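Local atomic coordinates of inactive PncC family protein (Escherichia coli O157:H7, PDB entry 5KOL), a protein that belongs to the CinA family and probably lacks nicotinamide-nucleotide (NMN) amidohydrolase activity; its own role is unknown. Residues W133-I138 with N142-M147; I112-Y117 with R162-Q167; Y61-V66 with E104-D109; L36-S41 with K46-L51; E85-S88 with E92-A95. All blocks are in the same frame, centred on the assembly; numbering follows the deposited sequence.

Interaction 1 (W133-I138 with N142-M147); sequences WFAWHI and NYTAVM
Residues 133-138 and 142-147 pair as the two arms of an antiparallel beta hairpin, which occupies one edge of the five-stranded mixed sheet; strand 141-148 is the outermost strand on this side. Two hydrogen-bonded pairs hold the register, Phe134 with Ala145 and Trp136 with Tyr143, each with both N-H groups answered by the opposite carbonyl. The shortest of these bonds runs from Tyr143 N to Trp136 O, at 2.7 Å. Between them sits the non-hydrogen-bonded pair Ala135 with Thr144, and the CA of Ala135 comes to 3.0 Å from Tyr143 O in a C-H...O contact.

The two sheet faces differ in character. On the one carrying Trp133, Ala135 and His137, Val146 stands on the indole in a CH-pi contact: its CB lies 3.4 Å from the centroid of the Trp133 six-membered ring and only 5° off the ring normal. Helix 92-106 packs on this face, and its Glu92 hydrogen-bonds Thr144 OG1. The other face belongs to Phe134, Trp136, Tyr143 and Ala145. Here the Trp136 ring meets the Ala145 methyl at its edge, CZ3 to CB 3.8 Å, while NE1 binds Ala164 O of helix 153-171.

Near the turn, water 1 joins Tyr143 OH to Ile138 O, and Arg6 is a second partner of that hydroxyl. His137 has its CG anti to the backbone N (chi1 178°), which carries the imidazole toward Asn142: its ND1 donates to Asn142 OD1 over 2.8 Å, from above the amide carbonyl plane, with the ring and amide planes 56° apart.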
# COMPACT_ATOMS: atom_id res chain seq x y z
N TRP A 133 -8.25 12.04 10.05
CA TRP A 133 -7.70 13.25 9.45
C TRP A 133 -7.23 12.98 8.03
O TRP A 133 -6.64 11.94 7.74
CB TRP A 133 -6.54 13.77 10.28
CG TRP A 133 -6.98 14.68 11.37
CD1 TRP A 133 -7.14 14.37 12.69
CD2 TRP A 133 -7.34 16.07 11.24
NE1 TRP A 133 -7.56 15.47 13.39
CE2 TRP A 133 -7.69 16.53 12.52
CE3 TRP A 133 -7.39 16.96 10.16
CZ2 TRP A 133 -8.09 17.86 12.76
CZ3 TRP A 133 -7.79 18.28 10.40
CH2 TRP A 133 -8.14 18.72 11.69
N PHE A 134 -7.46 13.94 7.14
CA PHE A 134 -7.09 13.80 5.74
C PHE A 134 -6.24 14.99 5.32
O PHE A 134 -6.41 16.08 5.85
CB PHE A 134 -8.32 13.74 4.84
CG PHE A 134 -9.27 12.61 5.15
CD1 PHE A 134 -10.22 12.74 6.15
CD2 PHE A 134 -9.26 11.46 4.39
CE1 PHE A 134 -11.11 11.70 6.43
CE2 PHE A 134 -10.15 10.41 4.64
CZ PHE A 134 -11.08 10.53 5.67
N ALA A 135 -5.36 14.79 4.35
CA ALA A 135 -4.66 15.92 3.75
C ALA A 135 -4.50 15.68 2.25
O ALA A 135 -4.36 14.53 1.80
CB ALA A 135 -3.28 16.17 4.42
N TRP A 136 -4.52 16.77 1.48
CA TRP A 136 -4.29 16.74 0.04
C TRP A 136 -3.31 17.83 -0.36
O TRP A 136 -3.43 18.97 0.09
CB TRP A 136 -5.58 16.95 -0.76
CG TRP A 136 -6.70 16.01 -0.38
CD1 TRP A 136 -7.06 14.86 -1.02
CD2 TRP A 136 -7.60 16.15 0.73
NE1 TRP A 136 -8.13 14.27 -0.37
CE2 TRP A 136 -8.48 15.05 0.70
CE3 TRP A 136 -7.77 17.13 1.73
CZ2 TRP A 136 -9.49 14.88 1.64
CZ3 TRP A 136 -8.77 16.95 2.66
CH2 TRP A 136 -9.62 15.84 2.61
N HIS A 137 -2.36 17.49 -1.23
CA HIS A 137 -1.44 18.44 -1.83
C HIS A 137 -1.84 18.62 -3.29
O HIS A 137 -1.90 17.64 -4.04
CB HIS A 137 0.01 17.96 -1.73
CG HIS A 137 1.00 18.88 -2.37
ND1 HIS A 137 1.79 19.74 -1.64
CD2 HIS A 137 1.34 19.08 -3.67
CE1 HIS A 137 2.57 20.43 -2.45
NE2 HIS A 137 2.32 20.05 -3.69
N ILE A 138 -2.13 19.85 -3.68
CA ILE A 138 -2.48 20.18 -5.06
C ILE A 138 -1.81 21.49 -5.43
O ILE A 138 -1.94 22.47 -4.70
CB ILE A 138 -4.00 20.31 -5.27
CG1 ILE A 138 -4.75 19.24 -4.51
CG2 ILE A 138 -4.31 20.31 -6.76
CD1 ILE A 138 -6.21 19.51 -4.36
N ASN A 142 -1.40 22.80 0.22
CA ASN A 142 -1.81 21.70 1.08
C ASN A 142 -3.16 22.01 1.73
O ASN A 142 -3.40 23.15 2.15
CB ASN A 142 -0.74 21.43 2.13
CG ASN A 142 0.55 20.97 1.52
OD1 ASN A 142 0.60 19.90 0.89
ND2 ASN A 142 1.61 21.75 1.70
N TYR A 143 -4.02 20.99 1.80
CA TYR A 143 -5.35 21.09 2.41
C TYR A 143 -5.55 19.96 3.41
O TYR A 143 -5.00 18.87 3.25
CB TYR A 143 -6.45 21.03 1.34
CG TYR A 143 -6.24 22.03 0.23
CD1 TYR A 143 -5.40 21.74 -0.84
CD2 TYR A 143 -6.86 23.27 0.26
CE1 TYR A 143 -5.19 22.65 -1.85
CE2 TYR A 143 -6.65 24.19 -0.75
CZ TYR A 143 -5.82 23.88 -1.81
OH TYR A 143 -5.60 24.79 -2.82
N THR A 144 -6.38 20.22 4.43
CA THR A 144 -6.71 19.20 5.42
C THR A 144 -8.21 19.24 5.71
O THR A 144 -8.87 20.26 5.49
CB THR A 144 -5.94 19.38 6.75
OG1 THR A 144 -6.34 20.62 7.36
CG2 THR A 144 -4.41 19.46 6.51
N ALA A 145 -8.72 18.12 6.21
CA ALA A 145 -10.09 18.02 6.70
C ALA A 145 -10.14 16.89 7.73
O ALA A 145 -9.41 15.91 7.62
CB ALA A 145 -11.09 17.74 5.56
N VAL A 146 -11.01 17.03 8.72
CA VAL A 146 -11.26 15.96 9.67
C VAL A 146 -12.70 15.48 9.53
O VAL A 146 -13.60 16.26 9.18
CB VAL A 146 -10.96 16.39 11.13
CG1 VAL A 146 -11.76 17.64 11.50
CG2 VAL A 146 -11.22 15.24 12.11
N MET A 147 -12.91 14.19 9.77
CA MET A 147 -14.22 13.55 9.71
C MET A 147 -14.42 12.64 10.91
O MET A 147 -13.46 12.09 11.45
CB MET A 147 -14.38 12.74 8.42
CG MET A 147 -14.35 13.58 7.15
SD MET A 147 -15.82 14.61 7.04
CE MET A 147 -17.11 13.38 6.76
O HOH W 1 -4.13 24.37 -5.02

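Interaction 2 (I112-Y117 with R162-Q167); sequences IAITGY and RFALAQ
Apolar contacts alone join the two segments, and all pass through Ile112 and Ile114 on the strand and Ala164 and Leu165 on the helix. The Ala164 methyl is the shared point of touch. Ile114 reaches it with the end of its longer branch, CD1 to CB 3.6 Å, and Ile112 with its shorter one, CG2 to CB 3.7 Å, so a single small side chain is seated between two beta-branched neighbours on the same face of the strand. Both isoleucines hold CG1 anti to the carbonyl carbon (chi1 -55° in Ile112, -54° in Ile114); their different places along the strand let Ile114 present CD1 to the methyl, while Ile112 presents CG2 and carries its own CD1 on to Leu165, 4.2 Å from Leu165 CD2. Leu165 leaves the helix pointing away from the strand, and its tip comes back.

The centre of the contact is about 4 Å from the centre of the chain, in an alpha/beta fold whose central sheet has helices on both faces. Strand 110-116 is the middle strand, and helix 153-171 runs roughly antiparallel to it, 150° between N-to-C directions of the short segments, whose axes are 9.3 Å apart at closest approach.

Ring and polar interactions lead outward from the helix. The Phe163 ring meets that of Phe134, with planes steeply inclined, tying the helix to the adjoining strand 131-138. The amide of Gln167 is bound at both ends by the N-terminal arm of the chain: OE1 receives the N-H of Val10, and NE2 donates to the carbonyl of Lys8.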
# COMPACT_ATOMS: atom_id res chain seq x y z
N ILE A 112 -2.62 12.36 -1.57
CA ILE A 112 -3.69 12.14 -0.59
C ILE A 112 -3.07 11.47 0.62
O ILE A 112 -2.34 10.49 0.48
CB ILE A 112 -4.79 11.21 -1.14
CG1 ILE A 112 -5.36 11.71 -2.46
CG2 ILE A 112 -5.85 10.93 -0.05
CD1 ILE A 112 -6.12 10.60 -3.22
N ALA A 113 -3.40 11.96 1.82
CA ALA A 113 -2.95 11.32 3.05
C ALA A 113 -4.15 10.97 3.94
O ALA A 113 -5.12 11.72 4.02
CB ALA A 113 -1.96 12.23 3.80
N ILE A 114 -4.09 9.80 4.59
CA ILE A 114 -5.15 9.35 5.50
C ILE A 114 -4.52 8.83 6.78
O ILE A 114 -3.68 7.92 6.74
CB ILE A 114 -6.04 8.24 4.90
CG1 ILE A 114 -6.61 8.62 3.54
CG2 ILE A 114 -7.19 7.89 5.88
CD1 ILE A 114 -7.53 7.52 2.93
N THR A 115 -4.94 9.37 7.92
CA THR A 115 -4.52 8.83 9.20
C THR A 115 -5.69 8.97 10.17
O THR A 115 -6.27 10.06 10.28
CB THR A 115 -3.26 9.54 9.75
OG1 THR A 115 -2.93 9.02 11.05
CG2 THR A 115 -3.44 11.07 9.81
N GLY A 116 -6.07 7.87 10.83
CA GLY A 116 -7.24 7.90 11.69
C GLY A 116 -7.33 6.72 12.64
O GLY A 116 -6.44 5.87 12.71
N TYR A 117 -8.45 6.68 13.39
CA TYR A 117 -8.82 5.58 14.28
C TYR A 117 -10.01 4.83 13.67
O TYR A 117 -11.15 5.28 13.76
CB TYR A 117 -9.17 6.10 15.66
CG TYR A 117 -8.01 6.75 16.38
CD1 TYR A 117 -6.96 5.98 16.89
CD2 TYR A 117 -7.97 8.13 16.57
CE1 TYR A 117 -5.90 6.58 17.56
CE2 TYR A 117 -6.91 8.73 17.24
CZ TYR A 117 -5.88 7.95 17.73
OH TYR A 117 -4.84 8.56 18.39
N ARG A 162 -13.42 6.25 0.35
CA ARG A 162 -14.31 6.97 -0.56
C ARG A 162 -14.23 8.48 -0.34
O ARG A 162 -14.24 9.26 -1.30
CB ARG A 162 -15.77 6.51 -0.39
CG ARG A 162 -16.05 5.14 -1.00
CD ARG A 162 -17.43 4.60 -0.57
NE ARG A 162 -18.56 5.38 -1.06
CZ ARG A 162 -19.71 5.51 -0.40
NH1 ARG A 162 -19.86 4.93 0.79
NH2 ARG A 162 -20.69 6.24 -0.92
N PHE A 163 -14.19 8.91 0.92
CA PHE A 163 -14.13 10.35 1.20
C PHE A 163 -12.83 10.97 0.68
O PHE A 163 -12.84 12.07 0.11
CB PHE A 163 -14.26 10.58 2.71
CG PHE A 163 -14.14 12.02 3.09
CD1 PHE A 163 -15.23 12.86 3.00
CD2 PHE A 163 -12.93 12.55 3.54
CE1 PHE A 163 -15.15 14.19 3.32
CE2 PHE A 163 -12.83 13.89 3.87
CZ PHE A 163 -13.94 14.71 3.76
N ALA A 164 -11.70 10.29 0.91
CA ALA A 164 -10.41 10.80 0.44
C ALA A 164 -10.43 11.09 -1.06
O ALA A 164 -9.90 12.12 -1.52
CB ALA A 164 -9.31 9.78 0.77
N LEU A 165 -11.05 10.20 -1.83
CA LEU A 165 -11.17 10.35 -3.28
C LEU A 165 -12.16 11.45 -3.64
O LEU A 165 -11.87 12.32 -4.47
CB LEU A 165 -11.61 9.01 -3.88
CG LEU A 165 -10.63 7.83 -3.71
CD1 LEU A 165 -11.24 6.55 -4.23
CD2 LEU A 165 -9.32 8.10 -4.44
N ALA A 166 -13.36 11.40 -3.06
CA ALA A 166 -14.40 12.37 -3.40
C ALA A 166 -13.98 13.79 -3.07
O ALA A 166 -14.30 14.74 -3.80
CB ALA A 166 -15.71 12.01 -2.69
N GLN A 167 -13.28 13.98 -1.94
CA GLN A 167 -12.87 15.33 -1.59
C GLN A 167 -11.75 15.83 -2.50
O GLN A 167 -11.65 17.03 -2.73
CB GLN A 167 -12.43 15.42 -0.12
CG GLN A 167 -12.13 16.87 0.34
CD GLN A 167 -13.40 17.71 0.53
OE1 GLN A 167 -14.42 17.23 1.06
NE2 GLN A 167 -13.34 18.96 0.11

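Interaction 3 (Y61-V66 with E104-D109); sequences YGAGFV and ERADAD
The guanidinium group of Arg105, whose side-chain base rests against Phe65, is gripped by two backbone carbonyls: NE donates to Ile76 O and NH2 to Lys75 O. Two conformers of this arginine are deposited, and the account concerns one of them. A bend at chi2 (-90°) takes the charged end away from the strand, while the methylene at its root stays behind as part of the apolar contact. Arg105 CB lies 3.6 Å from Phe65 CZ, the two side chains crossing at about a right angle.

The same ring has Ala106 at its edge, near the ring plane, with CE2 of Phe65 4.2 Å from the Ala106 CB. That methyl also meets Ala63, CB to CB, at 3.6 Å. Alternate residues of the strand, Ala63 and Phe65, thus seat the last turn of the helix, and the small alanine pair brings the two backbones to 6.1 Å between Ala63 CA and Ala106 CA. Straight afterwards Asp107 breaks from helical geometry with positive phi, turning the chain toward strand 110-116.

Strand 61-67 is the edge strand of the sheet within its own chain, next to strand 36-40, and the C-terminal end of helix 92-106 packs on it. Gly64, Phe65 and Val66 pair antiparallel with a strand of the second subunit, which continues the sheet across the interface, and Phe65 packs on Ile76 of that neighbouring subunit.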
# COMPACT_ATOMS: atom_id res chain seq x y z
N TYR A 61 -0.81 7.16 -11.79
CA TYR A 61 -0.52 6.71 -10.43
C TYR A 61 0.52 5.60 -10.43
O TYR A 61 0.33 4.58 -11.11
CB TYR A 61 -1.79 6.22 -9.73
CG TYR A 61 -1.60 5.71 -8.30
CD1 TYR A 61 -1.36 6.60 -7.25
CD2 TYR A 61 -1.74 4.35 -8.00
CE1 TYR A 61 -1.21 6.13 -5.93
CE2 TYR A 61 -1.59 3.88 -6.69
CZ TYR A 61 -1.33 4.78 -5.66
OH TYR A 61 -1.21 4.32 -4.37
N GLY A 62 1.57 5.76 -9.63
CA GLY A 62 2.54 4.69 -9.49
C GLY A 62 2.91 4.33 -8.07
O GLY A 62 3.11 3.16 -7.76
N ALA A 63 2.99 5.33 -7.18
CA ALA A 63 3.62 5.17 -5.88
C ALA A 63 2.60 5.31 -4.76
O ALA A 63 1.99 6.38 -4.59
CB ALA A 63 4.74 6.21 -5.70
N GLY A 64 2.45 4.27 -3.96
CA GLY A 64 1.61 4.31 -2.78
C GLY A 64 2.40 3.89 -1.56
O GLY A 64 3.17 2.93 -1.61
N PHE A 65 2.21 4.61 -0.46
CA PHE A 65 2.93 4.33 0.78
C PHE A 65 1.93 3.91 1.85
O PHE A 65 0.87 4.53 1.98
CB PHE A 65 3.72 5.56 1.22
CG PHE A 65 4.69 6.04 0.18
CD1 PHE A 65 5.90 5.39 0.01
CD2 PHE A 65 4.39 7.12 -0.63
CE1 PHE A 65 6.80 5.80 -0.95
CE2 PHE A 65 5.29 7.55 -1.60
CZ PHE A 65 6.49 6.88 -1.76
N VAL A 66 2.26 2.85 2.57
CA VAL A 66 1.53 2.44 3.75
C VAL A 66 2.50 2.56 4.92
O VAL A 66 3.55 1.92 4.92
CB VAL A 66 0.97 1.01 3.63
CG1 VAL A 66 0.28 0.62 4.90
CG2 VAL A 66 -0.02 0.93 2.44
N GLU A 104 7.39 14.22 -1.97
CA GLU A 104 8.85 14.23 -2.06
C GLU A 104 9.40 12.88 -2.50
O GLU A 104 10.23 12.80 -3.42
CB GLU A 104 9.46 14.61 -0.70
CG GLU A 104 9.07 15.97 -0.14
CD GLU A 104 9.47 16.15 1.33
OE1 GLU A 104 9.03 17.14 1.94
OE2 GLU A 104 10.23 15.30 1.86
N ARG A 105 8.96 11.81 -1.84
CA ARG A 105 9.49 10.48 -2.14
C ARG A 105 9.15 10.04 -3.56
O ARG A 105 9.95 9.39 -4.23
CB ARG A 105 8.94 9.47 -1.13
CG ARG A 105 9.65 9.44 0.20
CD ARG A 105 10.80 8.44 0.18
NE ARG A 105 11.28 8.11 1.51
CZ ARG A 105 12.23 7.21 1.76
NH1 ARG A 105 12.79 6.55 0.75
NH2 ARG A 105 12.62 6.97 3.01
N ALA A 106 7.95 10.38 -4.04
CA ALA A 106 7.47 9.87 -5.32
C ALA A 106 7.79 10.78 -6.49
O ALA A 106 7.67 10.34 -7.64
CB ALA A 106 5.96 9.61 -5.25
N ASP A 107 8.21 12.02 -6.25
CA ASP A 107 8.31 13.03 -7.30
C ASP A 107 6.99 13.14 -8.06
O ASP A 107 6.93 13.05 -9.28
CB ASP A 107 9.48 12.73 -8.24
CG ASP A 107 9.83 13.89 -9.14
OD1 ASP A 107 9.68 15.05 -8.69
OD2 ASP A 107 10.24 13.65 -10.29
N ALA A 108 5.91 13.33 -7.30
CA ALA A 108 4.55 13.41 -7.84
C ALA A 108 4.03 14.84 -7.74
O ALA A 108 4.67 15.71 -7.15
CB ALA A 108 3.62 12.45 -7.09
N ASP A 109 2.85 15.07 -8.33
CA ASP A 109 2.24 16.40 -8.38
C ASP A 109 1.07 16.58 -7.44
O ASP A 109 0.82 17.71 -7.01
CB ASP A 109 1.75 16.74 -9.81
CG ASP A 109 2.77 16.41 -10.88
OD1 ASP A 109 3.81 17.11 -10.93
OD2 ASP A 109 2.53 15.47 -11.68

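Interaction 4 (L36-S41 with K46-L51); sequences LTTAES and KLASAL
A beta-alpha-beta unit of strand 36-40, helix 46-52 and strand 61-67 begins with this contact, in which Glu40 at the end of the first strand grips the start of the helix. Its carboxylate takes two consecutive backbone N-H groups of the first turn, one on each oxygen. Leu47 N donates over 3.1 Å to the syn lone pair of Glu40 OE1, and Ala48 N donates over 3.0 Å to Glu40 OE2, also on the syn side but 18° out of the carboxylate plane. Both bonds are nearly straight. With chi1 at 49°, Glu40 CG sits between the backbone N and the carbonyl carbon, and from there the chain extends to the helix. Thr43 adds a further hydrogen bond from OG1 to Glu40 OE1, so the carboxylate ties together strand end, connecting turn and helix start, and its rotation is well fixed.

Farther back along the strand the contact turns apolar. Thr38 and Leu51 reach toward each other tip to tip, CG2 to CD1 3.5 Å, and that CG2 also lies 3.8 Å from Leu47 CD2. The Thr38 hydroxyl is engaged elsewhere, hydrogen-bonded to Tyr61 OH. Leu36 closes the row, its CD2 3.7 Å from Leu51 CD1.

The helix runs back over its strand, 153° between their N-to-C directions. Leu47 and Leu51 also pack on Leu165 of helix 153-171, helix 92-106 lies against the strand through Thr37 and Ala39, and, in the conformer described, Ser49 OG hydrogen-bonds Lys46 NZ of the second subunit.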
# COMPACT_ATOMS: atom_id res chain seq x y z
N LEU A 36 -0.31 11.32 -9.35
CA LEU A 36 -0.83 11.18 -8.00
C LEU A 36 0.02 10.21 -7.20
O LEU A 36 0.56 9.24 -7.74
CB LEU A 36 -2.28 10.69 -8.04
CG LEU A 36 -3.02 10.35 -6.74
CD1 LEU A 36 -3.42 11.65 -6.01
CD2 LEU A 36 -4.27 9.48 -7.06
N THR A 37 0.15 10.48 -5.90
CA THR A 37 0.73 9.55 -4.95
C THR A 37 -0.12 9.57 -3.69
O THR A 37 -0.88 10.52 -3.45
CB THR A 37 2.20 9.91 -4.63
OG1 THR A 37 2.78 8.92 -3.76
CG2 THR A 37 2.27 11.30 -3.97
N THR A 38 -0.02 8.51 -2.89
CA THR A 38 -0.87 8.34 -1.71
C THR A 38 -0.04 7.88 -0.52
O THR A 38 0.99 7.21 -0.68
CB THR A 38 -1.99 7.32 -1.95
OG1 THR A 38 -1.41 6.04 -2.27
CG2 THR A 38 -2.87 7.78 -3.10
N ALA A 39 -0.50 8.24 0.67
CA ALA A 39 0.10 7.84 1.93
C ALA A 39 -1.03 7.47 2.88
O ALA A 39 -1.96 8.26 3.06
CB ALA A 39 0.96 8.98 2.54
N GLU A 40 -0.98 6.28 3.48
CA GLU A 40 -2.09 5.92 4.35
C GLU A 40 -1.59 5.14 5.55
O GLU A 40 -0.52 4.53 5.52
CB GLU A 40 -3.18 5.12 3.60
CG GLU A 40 -2.64 3.98 2.79
CD GLU A 40 -3.66 3.38 1.86
OE1 GLU A 40 -4.80 3.10 2.30
OE2 GLU A 40 -3.30 3.14 0.69
N SER A 41 -2.38 5.19 6.62
CA SER A 41 -2.07 4.41 7.81
C SER A 41 -3.18 3.40 8.12
O SER A 41 -3.07 2.21 7.80
CB SER A 41 -1.85 5.37 8.97
OG SER A 41 -1.24 4.71 10.06
N LYS A 46 -5.77 0.10 1.33
CA LYS A 46 -7.02 -0.01 0.58
C LYS A 46 -7.27 1.20 -0.32
O LYS A 46 -8.00 1.06 -1.30
CB LYS A 46 -8.19 -0.23 1.54
CG LYS A 46 -8.25 -1.64 2.15
CD LYS A 46 -9.36 -1.76 3.18
CE LYS A 46 -9.55 -3.20 3.67
NZ LYS A 46 -10.11 -4.09 2.62
N LEU A 47 -6.69 2.37 -0.00
CA LEU A 47 -6.77 3.51 -0.92
C LEU A 47 -5.94 3.24 -2.18
O LEU A 47 -6.42 3.40 -3.30
CB LEU A 47 -6.30 4.79 -0.23
CG LEU A 47 -6.17 6.04 -1.11
CD1 LEU A 47 -7.55 6.50 -1.67
CD2 LEU A 47 -5.49 7.21 -0.38
N ALA A 48 -4.69 2.80 -1.98
CA ALA A 48 -3.85 2.37 -3.10
C ALA A 48 -4.54 1.30 -3.94
O ALA A 48 -4.51 1.36 -5.17
CB ALA A 48 -2.51 1.85 -2.58
N SER A 49 -5.15 0.31 -3.27
CA SER A 49 -5.85 -0.75 -3.99
C SER A 49 -7.00 -0.19 -4.82
O SER A 49 -7.25 -0.67 -5.94
CB SER A 49 -6.38 -1.79 -3.00
OG SER A 49 -7.06 -2.82 -3.69
N ALA A 50 -7.70 0.81 -4.30
CA ALA A 50 -8.78 1.43 -5.07
C ALA A 50 -8.24 2.03 -6.36
O ALA A 50 -8.82 1.86 -7.44
CB ALA A 50 -9.47 2.49 -4.22
N LEU A 51 -7.09 2.70 -6.28
CA LEU A 51 -6.49 3.35 -7.43
C LEU A 51 -5.84 2.37 -8.39
O LEU A 51 -5.84 2.61 -9.61
CB LEU A 51 -5.45 4.36 -6.96
CG LEU A 51 -6.10 5.51 -6.18
CD1 LEU A 51 -5.08 6.26 -5.37
CD2 LEU A 51 -6.82 6.47 -7.13

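Interaction 5 (E85-S88 with E92-A95); sequences ERYS and EKVA
Lys93 meets Tyr87 with the first part of its side chain. CB lies 3.9 Å from Tyr87 CD2, and CG, anti to the backbone N (chi1 175°), follows at 4.1 Å from the same ring carbon. The chain then bends at chi2 (65°), and CD, CE and the ammonium NZ lead away from the ring without touching the other segment. The lysine therefore offers its aliphatic root to the aromatic side chain and sends its charge elsewhere. The two side chains pass at a slant, while one face of the Tyr87 ring is covered from within its own helix: the CB of Arg86 stands 3.6 Å above the plane, over the centre.

A second point of contact lies deeper. Val94 turns CG2 onto the backbone carbonyl of Ser88, 3.3 Å from Ser88 O. That oxygen also accepts a hydrogen bond with Ser91 OG, and the same hydroxyl is bonded to Val94 N, so Ser91 links the end of the first helix to the first turn of the second. Ser88 is the first residue past helix 81-87 to leave helical geometry, with positive phi, and its OG reaches back to Tyr87 O over 2.6 Å, in the carbonyl plane and on a lone pair.

The contact thus closes the short link between two consecutive helices, 81-87 and 92-106, at the periphery of the fold. Val94 also packs on Ser83 and Leu84 of the first helix, while Ala95 faces Trp133 and Ala135 of strand 131-138.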
# COMPACT_ATOMS: atom_id res chain seq x y z
N GLU A 85 5.05 13.64 18.66
CA GLU A 85 4.98 13.82 20.11
C GLU A 85 3.98 14.90 20.52
O GLU A 85 3.27 14.75 21.52
CB GLU A 85 6.38 14.14 20.66
CG GLU A 85 7.46 13.14 20.18
CD GLU A 85 8.84 13.32 20.85
OE1 GLU A 85 9.26 14.48 21.07
OE2 GLU A 85 9.51 12.29 21.09
N ARG A 86 3.91 16.01 19.78
CA ARG A 86 2.99 17.08 20.17
C ARG A 86 1.53 16.71 19.91
O ARG A 86 0.66 16.98 20.73
CB ARG A 86 3.33 18.37 19.42
CG ARG A 86 4.61 19.07 19.85
CD ARG A 86 4.93 20.22 18.91
NE ARG A 86 6.04 21.05 19.38
CZ ARG A 86 6.49 22.13 18.74
NH1 ARG A 86 5.93 22.50 17.60
NH2 ARG A 86 7.50 22.83 19.24
N TYR A 87 1.25 16.08 18.78
CA TYR A 87 -0.11 16.01 18.27
C TYR A 87 -0.67 14.61 18.07
O TYR A 87 -1.86 14.51 17.75
CB TYR A 87 -0.21 16.75 16.94
CG TYR A 87 0.20 18.20 17.05
CD1 TYR A 87 -0.51 19.08 17.86
CD2 TYR A 87 1.30 18.67 16.34
CE1 TYR A 87 -0.13 20.40 17.97
CE2 TYR A 87 1.68 19.99 16.44
CZ TYR A 87 0.97 20.84 17.25
OH TYR A 87 1.36 22.15 17.33
N SER A 88 0.14 13.56 18.24
CA SER A 88 -0.22 12.17 17.90
C SER A 88 -0.22 11.96 16.39
O SER A 88 -0.22 12.92 15.62
CB SER A 88 -1.58 11.78 18.48
OG SER A 88 -2.62 12.05 17.54
N GLU A 92 -4.11 16.78 12.40
CA GLU A 92 -4.03 17.63 11.21
C GLU A 92 -2.58 17.80 10.75
O GLU A 92 -2.29 17.74 9.55
CB GLU A 92 -4.68 18.98 11.50
CG GLU A 92 -4.53 19.98 10.37
CD GLU A 92 -5.23 21.29 10.65
OE1 GLU A 92 -5.26 22.14 9.73
OE2 GLU A 92 -5.75 21.47 11.77
N LYS A 93 -1.66 18.01 11.69
CA LYS A 93 -0.27 18.25 11.32
C LYS A 93 0.36 17.03 10.67
O LYS A 93 1.02 17.14 9.63
CB LYS A 93 0.52 18.70 12.55
CG LYS A 93 2.01 18.89 12.32
CD LYS A 93 2.34 20.02 11.36
CE LYS A 93 3.82 20.38 11.43
NZ LYS A 93 4.24 21.43 10.44
N VAL A 94 0.15 15.84 11.25
CA VAL A 94 0.81 14.65 10.71
C VAL A 94 0.24 14.29 9.34
O VAL A 94 0.97 13.91 8.41
CB VAL A 94 0.69 13.50 11.73
CG1 VAL A 94 1.11 12.17 11.10
CG2 VAL A 94 1.55 13.81 12.97
N ALA A 95 -1.07 14.43 9.18
CA ALA A 95 -1.67 14.19 7.87
C ALA A 95 -1.03 15.08 6.80
O ALA A 95 -0.64 14.61 5.73
CB ALA A 95 -3.19 14.44 7.95

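From the N terminus, interaction 4 is the first to close, over a short turn between strand 36-40 and helix 46-52. Interaction 3 then spans residues 61 to 109, bringing the end of helix 92-106 back to strand 61-67, and interaction 5 is nested within that loop where helix 81-87 passes into helix 92-106. The chain next enters the middle strand, and interaction 2 closes a second large loop from residue 112 to the C-terminal helix, with the hairpin of interaction 1 nested inside it. None of the loops cross. Interactions 1 to 4 all reach the same sheet, and interactions 1 and 5 touch where the start of helix 92-106 packs on the hairpin.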